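Local atomic coordinates of diaminobutyrate-pyruvate transaminase and L-2,4-diaminobutyrate decarboxylase (Vibrio parahaemolyticus, PDB entry 2QMA), a protein that probably uses pyridoxal phosphate for transamination and for decarboxylation of diaminobutyrate, the domain modelled here being its C-terminal, glutamate-decarboxylase-like part. Residues A117-I122 against T372-A377; G299-S304 against D394-L399. All blocks are in the same frame, centred on the assembly; numbering follows the deposited sequence.

Contact 1 of 2, residues A117-I122 against T372-A377; sequences AAEAMI and TKRFDA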
# COMPACT_ATOMS: atom_id res chain seq x y z
N ALA A 117 -7.65 -14.68 7.57
CA ALA A 117 -6.84 -15.90 7.39
C ALA A 117 -5.82 -15.63 6.29
O ALA A 117 -4.65 -15.96 6.46
CB ALA A 117 -7.70 -17.10 7.01
N ALA A 118 -6.26 -15.04 5.17
CA ALA A 118 -5.35 -14.73 4.05
C ALA A 118 -4.15 -13.87 4.51
O ALA A 118 -3.02 -14.11 4.07
CB ALA A 118 -6.12 -14.04 2.89
N GLU A 119 -4.38 -12.90 5.39
CA GLU A 119 -3.29 -12.05 5.84
C GLU A 119 -2.20 -12.84 6.53
O GLU A 119 -1.03 -12.49 6.42
CB GLU A 119 -3.78 -10.98 6.83
CG GLU A 119 -4.67 -9.92 6.18
CD GLU A 119 -3.89 -8.84 5.43
OE1 GLU A 119 -2.76 -9.11 5.01
OE2 GLU A 119 -4.43 -7.73 5.24
N ALA A 120 -2.60 -13.87 7.28
CA ALA A 120 -1.64 -14.77 7.97
C ALA A 120 -0.68 -15.44 6.99
O ALA A 120 0.54 -15.49 7.23
CB ALA A 120 -2.38 -15.82 8.86
N MSE A 121 -1.24 -15.91 5.87
CA MSE A 121 -0.43 -16.51 4.81
C MSE A 121 0.39 -15.47 4.03
O MSE A 121 1.55 -15.70 3.72
CB MSE A 121 -1.31 -17.35 3.87
CG MSE A 121 -1.99 -18.50 4.60
SE MSE A 121 -3.31 -19.43 3.52
CE MSE A 121 -2.07 -20.28 2.28
N ILE A 122 -0.21 -14.31 3.75
CA ILE A 122 0.53 -13.24 3.08
C ILE A 122 1.78 -12.90 3.91
O ILE A 122 2.87 -12.78 3.39
CB ILE A 122 -0.36 -11.93 2.89
CG1 ILE A 122 -1.59 -12.22 1.99
CG2 ILE A 122 0.48 -10.77 2.31
CD1 ILE A 122 -2.73 -11.19 1.99
N THR A 372 7.88 -2.98 -4.99
CA THR A 372 7.54 -3.80 -3.84
C THR A 372 6.05 -3.67 -3.51
O THR A 372 5.58 -2.66 -2.98
CB THR A 372 8.46 -3.42 -2.65
OG1 THR A 372 8.55 -1.99 -2.53
CG2 THR A 372 9.85 -3.90 -2.93
N LYS A 373 5.26 -4.66 -3.90
CA LYS A 373 3.85 -4.62 -3.49
C LYS A 373 3.39 -5.96 -2.91
O LYS A 373 3.96 -7.02 -3.24
CB LYS A 373 2.90 -3.88 -4.44
CG LYS A 373 2.18 -4.65 -5.60
CD LYS A 373 0.88 -3.99 -5.96
CE LYS A 373 -0.21 -5.04 -6.39
NZ LYS A 373 -0.03 -5.62 -7.76
N ARG A 374 2.44 -5.87 -1.99
CA ARG A 374 2.06 -7.03 -1.21
C ARG A 374 0.96 -7.84 -1.90
O ARG A 374 0.25 -7.37 -2.81
CB ARG A 374 1.78 -6.72 0.28
CG ARG A 374 0.41 -6.34 0.63
CD ARG A 374 0.25 -5.62 1.96
NE ARG A 374 0.58 -6.42 3.15
CZ ARG A 374 -0.25 -7.27 3.76
NH1 ARG A 374 0.17 -7.94 4.85
NH2 ARG A 374 -1.49 -7.46 3.32
N PHE A 375 0.87 -9.10 -1.47
CA PHE A 375 -0.01 -10.10 -2.08
C PHE A 375 -1.46 -9.94 -1.58
O PHE A 375 -2.08 -10.89 -1.09
CB PHE A 375 0.62 -11.49 -1.77
CG PHE A 375 -0.07 -12.69 -2.43
CD1 PHE A 375 -1.00 -12.53 -3.47
CD2 PHE A 375 0.26 -13.98 -2.02
CE1 PHE A 375 -1.61 -13.65 -4.07
CE2 PHE A 375 -0.35 -15.11 -2.62
CZ PHE A 375 -1.28 -14.93 -3.64
N ASP A 376 -2.02 -8.74 -1.71
CA ASP A 376 -3.40 -8.52 -1.27
C ASP A 376 -4.49 -9.36 -2.03
O ASP A 376 -5.60 -9.61 -1.52
CB ASP A 376 -3.76 -7.03 -1.35
CG ASP A 376 -2.99 -6.20 -0.34
OD1 ASP A 376 -2.90 -6.66 0.81
OD2 ASP A 376 -2.46 -5.10 -0.70
N ALA A 377 -4.17 -9.76 -3.25
CA ALA A 377 -5.16 -10.44 -4.11
C ALA A 377 -5.52 -11.78 -3.49
O ALA A 377 -6.57 -12.36 -3.82
CB ALA A 377 -4.60 -10.62 -5.51
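A buried salt-bridge network at the subunit interface ties Glu-119, on helix 113-125, to Arg-374 and Asp-376 in the loop that leads into helix 377-386. Arg-374 NH2 gives its strongest bond across the contact to Glu-119 OE1, 2.7 Å away and fairly straight at 161°. OE1 takes it on the syn lone pair, at the edge of the guanidinium and in its plane, although the carboxylate itself is turned 52° from that plane. A weaker bond reaches the same OE1 from Arg-374 NH1 at 3.2 Å. Along the loop, NH2 also bonds Asp-376 OD1 at 3.0 Å, again in plane, so two carboxylates grip one nitrogen and fix the rotation of the guanidinium.

Ile-122 supplies the apolar half. Its CG2 branch lies over one guanidinium face, toward the rim, 3.8 Å from Arg-374 NH1, and also meets Phe-375 CB at 4.1 Å. With CG1 anti to the carbonyl carbon (chi1 -62°), the longer branch carries CD1 to within 3.2 Å of Phe-375 O, at the inverse gamma turn centred on Phe-375.

Lys-379 and Thr-330 hold Glu-119 OE2, while Ser-332 bonds Asp-376 OD2. Glu-119 and Arg-374 of the second subunit pair reciprocally with Arg-374 and Glu-119 here, so the network spans the dimer interface, dimers being usual for fold-type I pyridoxal-phosphate decarboxylases.

Contact 2 of 2, residues G299-S304 against D394-L399; sequences GALILS and DMYDHL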
# COMPACT_ATOMS: atom_id res chain seq x y z
N GLY A 299 -19.25 -0.20 -6.15
CA GLY A 299 -18.77 -1.20 -7.10
C GLY A 299 -19.20 -2.59 -6.67
O GLY A 299 -19.48 -3.42 -7.53
N ALA A 300 -19.29 -2.82 -5.35
CA ALA A 300 -19.70 -4.14 -4.80
C ALA A 300 -21.08 -4.60 -5.27
O ALA A 300 -21.36 -5.81 -5.33
CB ALA A 300 -19.60 -4.16 -3.24
N LEU A 301 -21.93 -3.65 -5.62
CA LEU A 301 -23.29 -4.00 -6.05
C LEU A 301 -23.34 -4.82 -7.35
O LEU A 301 -24.38 -5.36 -7.73
CB LEU A 301 -24.13 -2.75 -6.20
CG LEU A 301 -24.40 -1.96 -4.93
CD1 LEU A 301 -25.40 -0.84 -5.32
CD2 LEU A 301 -24.98 -2.87 -3.76
N ILE A 302 -22.21 -4.87 -8.06
CA ILE A 302 -22.08 -5.74 -9.23
C ILE A 302 -22.47 -7.20 -8.90
O ILE A 302 -22.95 -7.93 -9.79
CB ILE A 302 -20.65 -5.68 -9.84
CG1 ILE A 302 -20.69 -6.00 -11.34
CG2 ILE A 302 -19.64 -6.53 -9.01
CD1 ILE A 302 -21.25 -4.87 -12.18
N LEU A 303 -22.32 -7.59 -7.63
CA LEU A 303 -22.61 -8.98 -7.21
C LEU A 303 -24.03 -9.18 -6.67
O LEU A 303 -24.44 -10.34 -6.40
CB LEU A 303 -21.64 -9.45 -6.12
CG LEU A 303 -20.15 -9.48 -6.45
CD1 LEU A 303 -19.32 -9.96 -5.21
CD2 LEU A 303 -19.86 -10.28 -7.73
N SER A 304 -24.77 -8.09 -6.55
CA SER A 304 -26.08 -8.09 -5.92
C SER A 304 -27.23 -8.05 -6.93
O SER A 304 -27.03 -7.98 -8.16
CB SER A 304 -26.23 -6.85 -5.04
OG SER A 304 -26.55 -5.72 -5.87
N ASP A 394 -26.07 -11.39 -1.69
CA ASP A 394 -27.19 -11.48 -0.72
C ASP A 394 -27.03 -10.51 0.48
O ASP A 394 -28.02 -9.88 0.92
CB ASP A 394 -27.38 -12.91 -0.22
CG ASP A 394 -27.82 -13.89 -1.31
OD1 ASP A 394 -28.17 -13.52 -2.45
OD2 ASP A 394 -27.79 -15.10 -1.00
N MSE A 395 -25.81 -10.36 0.98
CA MSE A 395 -25.52 -9.40 2.05
C MSE A 395 -25.88 -7.98 1.61
O MSE A 395 -26.43 -7.19 2.39
CB MSE A 395 -24.05 -9.48 2.49
CG MSE A 395 -23.66 -10.83 3.11
SE MSE A 395 -21.83 -10.96 3.58
CE MSE A 395 -21.64 -12.86 3.79
N TYR A 396 -25.57 -7.65 0.36
CA TYR A 396 -25.77 -6.28 -0.13
C TYR A 396 -27.25 -6.00 -0.32
O TYR A 396 -27.69 -4.91 0.02
CB TYR A 396 -24.98 -6.00 -1.43
CG TYR A 396 -23.51 -6.32 -1.31
CD1 TYR A 396 -22.83 -6.13 -0.11
CD2 TYR A 396 -22.80 -6.83 -2.41
CE1 TYR A 396 -21.48 -6.48 0.02
CE2 TYR A 396 -21.42 -7.15 -2.30
CZ TYR A 396 -20.77 -6.97 -1.08
OH TYR A 396 -19.42 -7.29 -0.98
N ASP A 397 -27.98 -6.98 -0.86
CA ASP A 397 -29.47 -6.90 -0.95
C ASP A 397 -30.05 -6.57 0.43
O ASP A 397 -30.87 -5.67 0.60
CB ASP A 397 -30.06 -8.21 -1.47
CG ASP A 397 -29.68 -8.49 -2.94
OD1 ASP A 397 -29.14 -7.57 -3.62
OD2 ASP A 397 -29.93 -9.62 -3.43
N HIS A 398 -29.58 -7.31 1.43
CA HIS A 398 -29.95 -7.08 2.84
C HIS A 398 -29.67 -5.65 3.34
O HIS A 398 -30.52 -5.01 4.00
CB HIS A 398 -29.23 -8.08 3.73
CG HIS A 398 -29.37 -7.76 5.18
ND1 HIS A 398 -28.36 -7.18 5.92
CD2 HIS A 398 -30.44 -7.86 6.00
CE1 HIS A 398 -28.78 -6.99 7.15
NE2 HIS A 398 -30.04 -7.39 7.23
N LEU A 399 -28.45 -5.19 3.06
CA LEU A 399 -28.00 -3.91 3.54
C LEU A 399 -28.87 -2.83 2.95
O LEU A 399 -29.24 -1.92 3.66
CB LEU A 399 -26.53 -3.69 3.18
CG LEU A 399 -25.45 -4.44 3.97
CD1 LEU A 399 -24.06 -4.14 3.41
CD2 LEU A 399 -25.53 -4.10 5.46
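Ala-300, in the 3-10 turn 299-303, packs against Tyr-396 of helix 389-411, joining the loop after strand 290-295 of the large mixed sheet to that long helix in the pyridoxal-dependent decarboxylase domain. The methyl of Ala-300 rests near the far end of the phenol, CB lying 3.6 Å from Tyr-396 CE2 and about as close to CZ. Its carbonyl comes in obliquely to the ring, with Ala-300 O 3.3 Å from Tyr-396 CE2, a van der Waals contact; this oxygen takes a backbone bond from Leu-303 N.

Next, Leu-301 leaves its backbone on the side away from the helix, yet its CD2 methyl reaches back to Tyr-396 CB at 3.9 Å. Leu-303 touches more loosely, its CB 4.5 Å from Tyr-396 CE2 at the ring edge.

Where the 3-10 turn ends, Ser-304 sets CB near the same edge, 3.9 Å from Tyr-396 CB. Tyr-396 has CG anti to its carbonyl carbon (chi1 -53°), which sends the ring alongside the turn, and its OH bonds Leu-326 O, the residue next to Lys-325, the predicted cofactor lysine. Asp-397 approaches Ser-304 with its carboxylate, OD1 lying 3.3 Å from Ser-304 CB, while OD2 bonds Ser-305 OG. The hydroxyl of Ser-304 instead turns back into its own turn: OG donates to Leu-301 O at 2.9 Å, in the carbonyl plane and on a lone pair, and the same oxygen also accepts from Ser-304 N.

How the contacts relate
The centres of contacts 1 and 2 lie 25 Å apart, and their nearest atoms stay about 13 Å from each other. Along the chain they interleave: 117-122, then 299-304, then 372-377, then 394-399, all in the pyridoxal-dependent decarboxylase domain. The two later segments are close in sequence, with 372-377 leading into helix 377-386 and 394-399 lying on the next helix, 389-411. Contact 1 thus joins an early helix to this region, whereas contact 2 joins it to a loop of the large mixed sheet, close to the predicted cofactor lysine. The dimer interface spans both: contact 1 through salt bridges, contact 2 where helix 389-411 packs on Trp-19 and Gln-16 of the second subunit.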